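Local coordinates for protein actibind (Aspergillus niger, PDB 3D3Z) that cleaves RNA without strict base specificity, probably with a preference for adenylic acid, as a fungal ribonuclease of the T2 family, at residues Q32-D37 / D145-L150; A179-G184 / L199-N204. One frame throughout, in Å; residues are numbered along the deposited sequence. Where two conformers were deposited one is given.

In the fold
Both contacts cover the antiparallel sheet at the heart of the T2 fold, and they meet there: strands 29-35 and 195-206 are neighbours, joined by probable backbone hydrogen bonds from Gln34 N to Leu199 O and from Gln32 N to Tyr201 O. The centre of contact 1, where helix 134-147 meets strand 29-35, lies about 5 Å from the centre of the chain, that of contact 2 about 11 Å; contact 2 sets the loop after helix 171-179 on strand 195-206, and its touching residues are also mostly buried. Their chemistry differs. Two glutamine amides and a backbone carbonyl organise contact 1, whereas aromatic rings dominate contact 2. Ser152 hydrogen-bonds to both Gln34 and Tyr201.

Contact 1: residues Q32-D37 / D145-L150; sequences QTQFWD and DLFKTL. With D3Z (1-(5-deoxy-beta-L-xylofuranosyl)pyrimidine-2,4(1H,3H)-dione), chain E.
Gln34 reaches from strand 29-35 to the turn from Phe147 to Leu150, with its chain extended beyond CG. Its CB leads toward the turn, and CG packs 4.0 Å from CE1 of Phe147. CD comes to the same ring atom, the amide crossing the ring at an angle, their planes 70° apart. At the tip the two amide atoms divide the work. NE2 gives one N-H to Leu150 O at 3.0 Å, nearly straight at 170° and on a lone pair in the carbonyl plane. Its other N-H goes to Gln32 OE1 at 2.8 Å. OE1 is hydrogen-bonded to Ser152 OG, and a water that can also donate to Leu150 O lies close to it, although that water has more acceptors near it than protons to give.

Gln32 bends at chi2 (-69°), which brings OE1 back to the in-plane edge of the Phe147 ring, 3.7 Å from CD1, while its NE2 hydrogen-bonds to Gly52 O. Its aliphatic part lies alongside leucine methyls: CB is 3.7 Å from Leu146 CD2, with Leu150 CD1 also close. Beyond these glutamines the strand's last residue, Phe35, and Asp37 in the loop beyond border the pocket of the bound uracil nucleoside analogue. With both N-H groups of Gln34 bonded close to its amide plane, rotation of that amide is fixed, and the buried Leu150 carbonyl is satisfied within the core.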
loop_
_atom_site.group_PDB
_atom_site.type_symbol
_atom_site.label_atom_id
_atom_site.label_comp_id
_atom_site.label_asym_id
_atom_site.label_seq_id
_atom_site.Cartn_x
_atom_site.Cartn_y
_atom_site.Cartn_z
ATOM N N GLN A 32 -3.326 1.250 -1.117
ATOM C CA GLN A 32 -1.916 0.941 -1.318
ATOM C C GLN A 32 -1.152 2.261 -1.181
ATOM O O GLN A 32 -1.275 3.169 -1.989
ATOM C CB GLN A 32 -1.631 0.277 -2.654
ATOM C CG GLN A 32 -0.320 -0.560 -2.688
ATOM C CD GLN A 32 0.968 0.262 -2.608
ATOM O OE1 GLN A 32 1.368 0.938 -3.571
ATOM N NE2 GLN A 32 1.716 0.092 -1.489
ATOM N N THR A 33 -0.353 2.342 -0.119
ATOM C CA THR A 33 0.305 3.615 0.248
ATOM C C THR A 33 1.811 3.531 -0.017
ATOM O O THR A 33 2.419 2.458 0.104
ATOM C CB THR A 33 0.026 3.983 1.701
ATOM O OG1 THR A 33 0.544 2.961 2.557
ATOM C CG2 THR A 33 -1.458 4.089 1.898
ATOM N N GLN A 34 2.395 4.662 -0.418
ATOM C CA GLN A 34 3.789 4.743 -0.776
ATOM C C GLN A 34 4.525 5.956 -0.170
ATOM O O GLN A 34 3.917 6.960 0.167
ATOM C CB GLN A 34 3.890 4.798 -2.303
ATOM C CG GLN A 34 3.260 3.637 -3.012
ATOM C CD GLN A 34 3.406 3.713 -4.517
ATOM O OE1 GLN A 34 4.195 4.531 -5.042
ATOM N NE2 GLN A 34 2.748 2.784 -5.216
ATOM N N PHE A 35 5.848 5.861 -0.068
ATOM C CA PHE A 35 6.690 6.950 0.398
ATOM C C PHE A 35 7.689 7.407 -0.649
ATOM O O PHE A 35 8.157 6.598 -1.402
ATOM C CB PHE A 35 7.593 6.423 1.504
ATOM C CG PHE A 35 6.939 6.338 2.821
ATOM C CD1 PHE A 35 6.205 7.395 3.301
ATOM C CD2 PHE A 35 7.119 5.222 3.633
ATOM C CE1 PHE A 35 5.656 7.341 4.539
ATOM C CE2 PHE A 35 6.552 5.179 4.878
ATOM C CZ PHE A 35 5.826 6.232 5.325
ATOM N N TRP A 36 8.014 8.697 -0.612
ATOM C CA TRP A 36 9.212 9.264 -1.234
ATOM C C TRP A 36 10.146 9.765 -0.090
ATOM O O TRP A 36 9.947 10.861 0.483
ATOM C CB TRP A 36 8.806 10.390 -2.233
ATOM C CG TRP A 36 9.975 10.960 -2.935
ATOM C CD1 TRP A 36 10.591 12.193 -2.710
ATOM C CD2 TRP A 36 10.711 10.328 -3.974
ATOM N NE1 TRP A 36 11.672 12.325 -3.546
ATOM C CE2 TRP A 36 11.749 11.220 -4.355
ATOM C CE3 TRP A 36 10.581 9.107 -4.651
ATOM C CZ2 TRP A 36 12.661 10.906 -5.343
ATOM C CZ3 TRP A 36 11.499 8.800 -5.651
ATOM C CH2 TRP A 36 12.517 9.700 -5.991
ATOM N N ASP A 37 11.119 8.939 0.303
ATOM C CA ASP A 37 11.995 9.221 1.417
ATOM C C ASP A 37 13.274 9.832 0.850
ATOM O O ASP A 37 14.044 9.156 0.174
ATOM C CB ASP A 37 12.325 7.940 2.217
ATOM C CG ASP A 37 11.138 7.377 3.017
ATOM O OD1 ASP A 37 10.144 8.094 3.278
ATOM O OD2 ASP A 37 11.212 6.167 3.406
ATOM N N ASP A 145 2.714 -7.311 -4.582
ATOM C CA ASP A 145 2.117 -7.536 -5.899
ATOM C C ASP A 145 1.387 -6.274 -6.416
ATOM O O ASP A 145 1.522 -5.906 -7.575
ATOM C CB ASP A 145 1.133 -8.720 -5.877
ATOM C CG ASP A 145 1.822 -10.070 -5.732
ATOM O OD1 ASP A 145 3.039 -10.170 -5.946
ATOM O OD2 ASP A 145 1.097 -11.028 -5.459
ATOM N N LEU A 146 0.628 -5.640 -5.543
ATOM C CA LEU A 146 -0.133 -4.422 -5.910
ATOM C C LEU A 146 0.800 -3.229 -6.134
ATOM O O LEU A 146 0.697 -2.515 -7.140
ATOM C CB LEU A 146 -1.129 -4.129 -4.822
ATOM C CG LEU A 146 -2.214 -3.130 -5.171
ATOM C CD1 LEU A 146 -3.082 -3.603 -6.354
ATOM C CD2 LEU A 146 -3.046 -2.939 -3.909
ATOM N N PHE A 147 1.739 -3.047 -5.223
ATOM C CA PHE A 147 2.772 -2.001 -5.398
ATOM C C PHE A 147 3.455 -2.077 -6.749
ATOM O O PHE A 147 3.672 -1.038 -7.416
ATOM C CB PHE A 147 3.798 -2.132 -4.292
ATOM C CG PHE A 147 4.982 -1.218 -4.431
ATOM C CD1 PHE A 147 4.889 0.123 -4.142
ATOM C CD2 PHE A 147 6.196 -1.720 -4.760
ATOM C CE1 PHE A 147 5.984 0.948 -4.221
ATOM C CE2 PHE A 147 7.332 -0.916 -4.860
ATOM C CZ PHE A 147 7.217 0.470 -4.588
ATOM N N LYS A 148 3.808 -3.295 -7.185
ATOM C CA LYS A 148 4.457 -3.456 -8.497
ATOM C C LYS A 148 3.631 -2.870 -9.641
ATOM O O LYS A 148 4.173 -2.504 -10.675
ATOM C CB LYS A 148 4.783 -4.917 -8.794
ATOM C CG LYS A 148 5.940 -5.440 -7.981
ATOM C CD LYS A 148 5.999 -6.916 -8.072
ATOM C CE LYS A 148 7.289 -7.403 -7.589
ATOM N NZ LYS A 148 7.466 -8.840 -7.912
ATOM N N THR A 149 2.337 -2.769 -9.466
ATOM C CA THR A 149 1.515 -2.275 -10.556
ATOM C C THR A 149 1.393 -0.736 -10.525
ATOM O O THR A 149 0.703 -0.153 -11.365
ATOM C CB THR A 149 0.090 -2.889 -10.526
ATOM O OG1 THR A 149 -0.603 -2.448 -9.367
ATOM C CG2 THR A 149 0.106 -4.453 -10.571
ATOM N N LEU A 150 2.005 -0.095 -9.527
ATOM C CA LEU A 150 1.771 1.334 -9.228
ATOM C C LEU A 150 3.093 2.063 -9.173
ATOM O O LEU A 150 3.475 2.542 -8.111
ATOM C CB LEU A 150 1.055 1.442 -7.871
ATOM C CG LEU A 150 -0.367 0.920 -7.848
ATOM C CD1 LEU A 150 -0.863 0.758 -6.427
ATOM C CD2 LEU A 150 -1.278 1.851 -8.641
HETATM N N1 D3Z E . 8.064 5.301 8.983
HETATM C C2 D3Z E . 8.935 4.202 9.117
HETATM N N3 D3Z E . 9.664 3.813 8.075
HETATM C C4 D3Z E . 9.588 4.426 6.893
HETATM C C5 D3Z E . 8.741 5.494 6.756
HETATM C C6 D3Z E . 7.971 5.934 7.824
HETATM O O2 D3Z E . 9.045 3.584 10.196
HETATM O O4 D3Z E . 10.271 4.078 5.908
HETATM C "C1'" D3Z E . 7.252 5.739 10.090
HETATM C "C2'" D3Z E . 7.086 4.524 10.980
HETATM O "O2'" D3Z E . 7.796 4.722 12.216
HETATM C "C3'" D3Z E . 5.589 4.314 11.121
HETATM C "C4'" D3Z E . 4.911 5.426 10.342
HETATM O "O3'" D3Z E . 5.205 3.063 10.573
HETATM O "O4'" D3Z E . 5.947 6.130 9.629
HETATM C "C5'" D3Z E . 3.859 4.831 9.413
HETATM O O HOH W 1 6.170 3.187 -6.899
#

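Contact 2: residues A179-G184 / L199-N204; sequences AAIHDG and LYYYFN
His182 projects its imidazole from the loop after helix 171-179 onto strand 195-206, where Tyr201 and Phe203 complete an aromatic cluster. Two edge-to-face pairs make up most of it, and the histidine plays a different part in each. Toward Tyr201 it offers a face: the tyrosine edge approaches with CD1 3.9 Å from His182 CG, the planes 70° apart. Toward Phe203 it offers an edge, with His182 CE1 3.4 Å from Phe203 CZ and lying over the phenylalanine face near the rim; these planes are almost perpendicular, at 86°. A CH-pi contact joins the cluster, since Tyr201 CB sits over the imidazole 4.2 Å from its centroid.

Apolar packing extends the contact along the tyrosine ring. Ile181 holds CG1 between its backbone N and carbonyl carbon (chi1 65°), 4.4 Å from Tyr201 CE1, and its CD1 is in van der Waals contact with Tyr201 OH at 3.8 Å. That hydroxyl has its polar partner in Ser152 OG, while Ile181 also touches Ala155 of helix 152-158.

The polar bonds are of two sorts. Within the loop, Ala179 O accepts from His182 N and from Gly184 N at 2.7 Å, the two donors arriving from opposite faces of the carbonyl plane and closing the turn at the helix end. Across the contact, His182 NE2 makes a weak, strongly bent bond to Tyr202 O, whose position is less certain. Orientation of the imidazole therefore seems to rest mainly on its aromatic neighbours, which tie the loop to the sheet through stacking more than through hydrogen bonding.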
loop_
_atom_site.group_PDB
_atom_site.type_symbol
_atom_site.label_atom_id
_atom_site.label_comp_id
_atom_site.label_asym_id
_atom_site.label_seq_id
_atom_site.Cartn_x
_atom_site.Cartn_y
_atom_site.Cartn_z
ATOM N N ALA A 179 -3.001 9.584 -11.747
ATOM C CA ALA A 179 -4.315 9.138 -12.142
ATOM C C ALA A 179 -4.261 8.249 -13.398
ATOM O O ALA A 179 -5.110 7.368 -13.580
ATOM C CB ALA A 179 -5.239 10.348 -12.357
ATOM N N ALA A 180 -3.254 8.480 -14.238
ATOM C CA ALA A 180 -3.044 7.766 -15.505
ATOM C C ALA A 180 -2.683 6.280 -15.346
ATOM O O ALA A 180 -2.879 5.490 -16.274
ATOM C CB ALA A 180 -1.946 8.448 -16.287
ATOM N N ILE A 181 -2.110 5.917 -14.194
ATOM C CA ILE A 181 -1.845 4.505 -13.868
ATOM C C ILE A 181 -2.863 3.921 -12.877
ATOM O O ILE A 181 -2.660 2.814 -12.336
ATOM C CB ILE A 181 -0.414 4.292 -13.368
ATOM C CG1 ILE A 181 -0.171 5.020 -12.036
ATOM C CG2 ILE A 181 0.603 4.651 -14.434
ATOM C CD1 ILE A 181 1.164 4.651 -11.411
ATOM N N HIS A 182 -3.965 4.641 -12.652
ATOM C CA HIS A 182 -4.966 4.273 -11.665
ATOM C C HIS A 182 -6.369 4.553 -12.212
ATOM O O HIS A 182 -7.284 4.975 -11.469
ATOM C CB HIS A 182 -4.708 5.022 -10.356
ATOM C CG HIS A 182 -5.474 4.507 -9.167
ATOM N ND1 HIS A 182 -5.349 3.211 -8.695
ATOM C CD2 HIS A 182 -6.313 5.134 -8.310
ATOM C CE1 HIS A 182 -6.122 3.058 -7.629
ATOM N NE2 HIS A 182 -6.705 4.213 -7.364
ATOM N N ASP A 183 -6.534 4.306 -13.509
ATOM C CA ASP A 183 -7.841 4.360 -14.161
ATOM C C ASP A 183 -8.497 5.746 -14.129
ATOM O O ASP A 183 -9.725 5.853 -14.091
ATOM C CB ASP A 183 -8.782 3.336 -13.510
ATOM C CG ASP A 183 -9.852 2.848 -14.460
ATOM O OD1 ASP A 183 -9.495 2.524 -15.607
ATOM O OD2 ASP A 183 -11.036 2.767 -14.059
ATOM N N GLY A 184 -7.687 6.796 -14.126
ATOM C CA GLY A 184 -8.185 8.166 -14.006
ATOM C C GLY A 184 -8.576 8.647 -12.620
ATOM O O GLY A 184 -9.024 9.784 -12.460
ATOM N N LEU A 199 1.861 8.926 -1.046
ATOM C CA LEU A 199 0.782 8.628 -2.000
ATOM C C LEU A 199 -0.114 7.514 -1.426
ATOM O O LEU A 199 0.387 6.515 -0.817
ATOM C CB LEU A 199 1.345 8.237 -3.364
ATOM C CG LEU A 199 2.188 9.228 -4.185
ATOM C CD1 LEU A 199 2.735 8.574 -5.437
ATOM C CD2 LEU A 199 1.372 10.501 -4.545
ATOM N N TYR A 200 -1.440 7.722 -1.494
ATOM C CA TYR A 200 -2.435 6.647 -1.218
ATOM C C TYR A 200 -3.291 6.388 -2.459
ATOM O O TYR A 200 -4.103 7.230 -2.871
ATOM C CB TYR A 200 -3.405 6.930 -0.078
ATOM C CG TYR A 200 -2.939 7.565 1.213
ATOM C CD1 TYR A 200 -1.592 7.559 1.640
ATOM C CD2 TYR A 200 -3.877 8.166 2.055
ATOM C CE1 TYR A 200 -1.228 8.146 2.839
ATOM C CE2 TYR A 200 -3.514 8.750 3.249
ATOM C CZ TYR A 200 -2.200 8.733 3.652
ATOM O OH TYR A 200 -1.871 9.317 4.867
ATOM N N TYR A 201 -3.110 5.211 -3.050
ATOM C CA TYR A 201 -3.955 4.749 -4.157
ATOM C C TYR A 201 -5.093 3.907 -3.602
ATOM O O TYR A 201 -4.854 2.878 -2.972
ATOM C CB TYR A 201 -3.125 3.951 -5.148
ATOM C CG TYR A 201 -2.004 4.657 -5.872
ATOM C CD1 TYR A 201 -2.215 5.237 -7.138
ATOM C CD2 TYR A 201 -0.707 4.674 -5.371
ATOM C CE1 TYR A 201 -1.173 5.811 -7.842
ATOM C CE2 TYR A 201 0.313 5.267 -6.071
ATOM C CZ TYR A 201 0.064 5.867 -7.285
ATOM O OH TYR A 201 1.065 6.444 -8.011
ATOM N N TYR A 202 -6.335 4.352 -3.842
ATOM C CA TYR A 202 -7.539 3.711 -3.319
ATOM C C TYR A 202 -8.094 2.695 -4.314
ATOM O O TYR A 202 -7.979 2.855 -5.550
ATOM C CB TYR A 202 -8.633 4.731 -2.983
ATOM C CG TYR A 202 -8.302 5.678 -1.836
ATOM C CD1 TYR A 202 -8.959 5.596 -0.632
ATOM C CD2 TYR A 202 -7.336 6.681 -1.981
ATOM C CE1 TYR A 202 -8.643 6.472 0.438
ATOM C CE2 TYR A 202 -7.026 7.573 -0.920
ATOM C CZ TYR A 202 -7.695 7.464 0.259
ATOM O OH TYR A 202 -7.384 8.331 1.288
ATOM N N PHE A 203 -8.649 1.628 -3.748
ATOM C CA PHE A 203 -9.199 0.495 -4.507
ATOM C C PHE A 203 -10.429 -0.046 -3.806
ATOM O O PHE A 203 -10.564 -0.038 -2.566
ATOM C CB PHE A 203 -8.202 -0.666 -4.565
ATOM C CG PHE A 203 -7.024 -0.414 -5.409
ATOM C CD1 PHE A 203 -7.079 -0.657 -6.762
ATOM C CD2 PHE A 203 -5.841 0.052 -4.841
ATOM C CE1 PHE A 203 -5.997 -0.452 -7.530
ATOM C CE2 PHE A 203 -4.767 0.270 -5.617
ATOM C CZ PHE A 203 -4.838 0.009 -6.952
ATOM N N ASN A 204 -11.343 -0.557 -4.605
ATOM C CA ASN A 204 -12.321 -1.490 -4.077
ATOM C C ASN A 204 -11.959 -2.876 -4.651
ATOM O O ASN A 204 -11.214 -2.977 -5.640
ATOM C CB ASN A 204 -13.759 -1.086 -4.414
ATOM C CG ASN A 204 -14.169 0.312 -3.845
ATOM O OD1 ASN A 204 -13.953 0.647 -2.679
ATOM N ND2 ASN A 204 -14.786 1.092 -4.688
#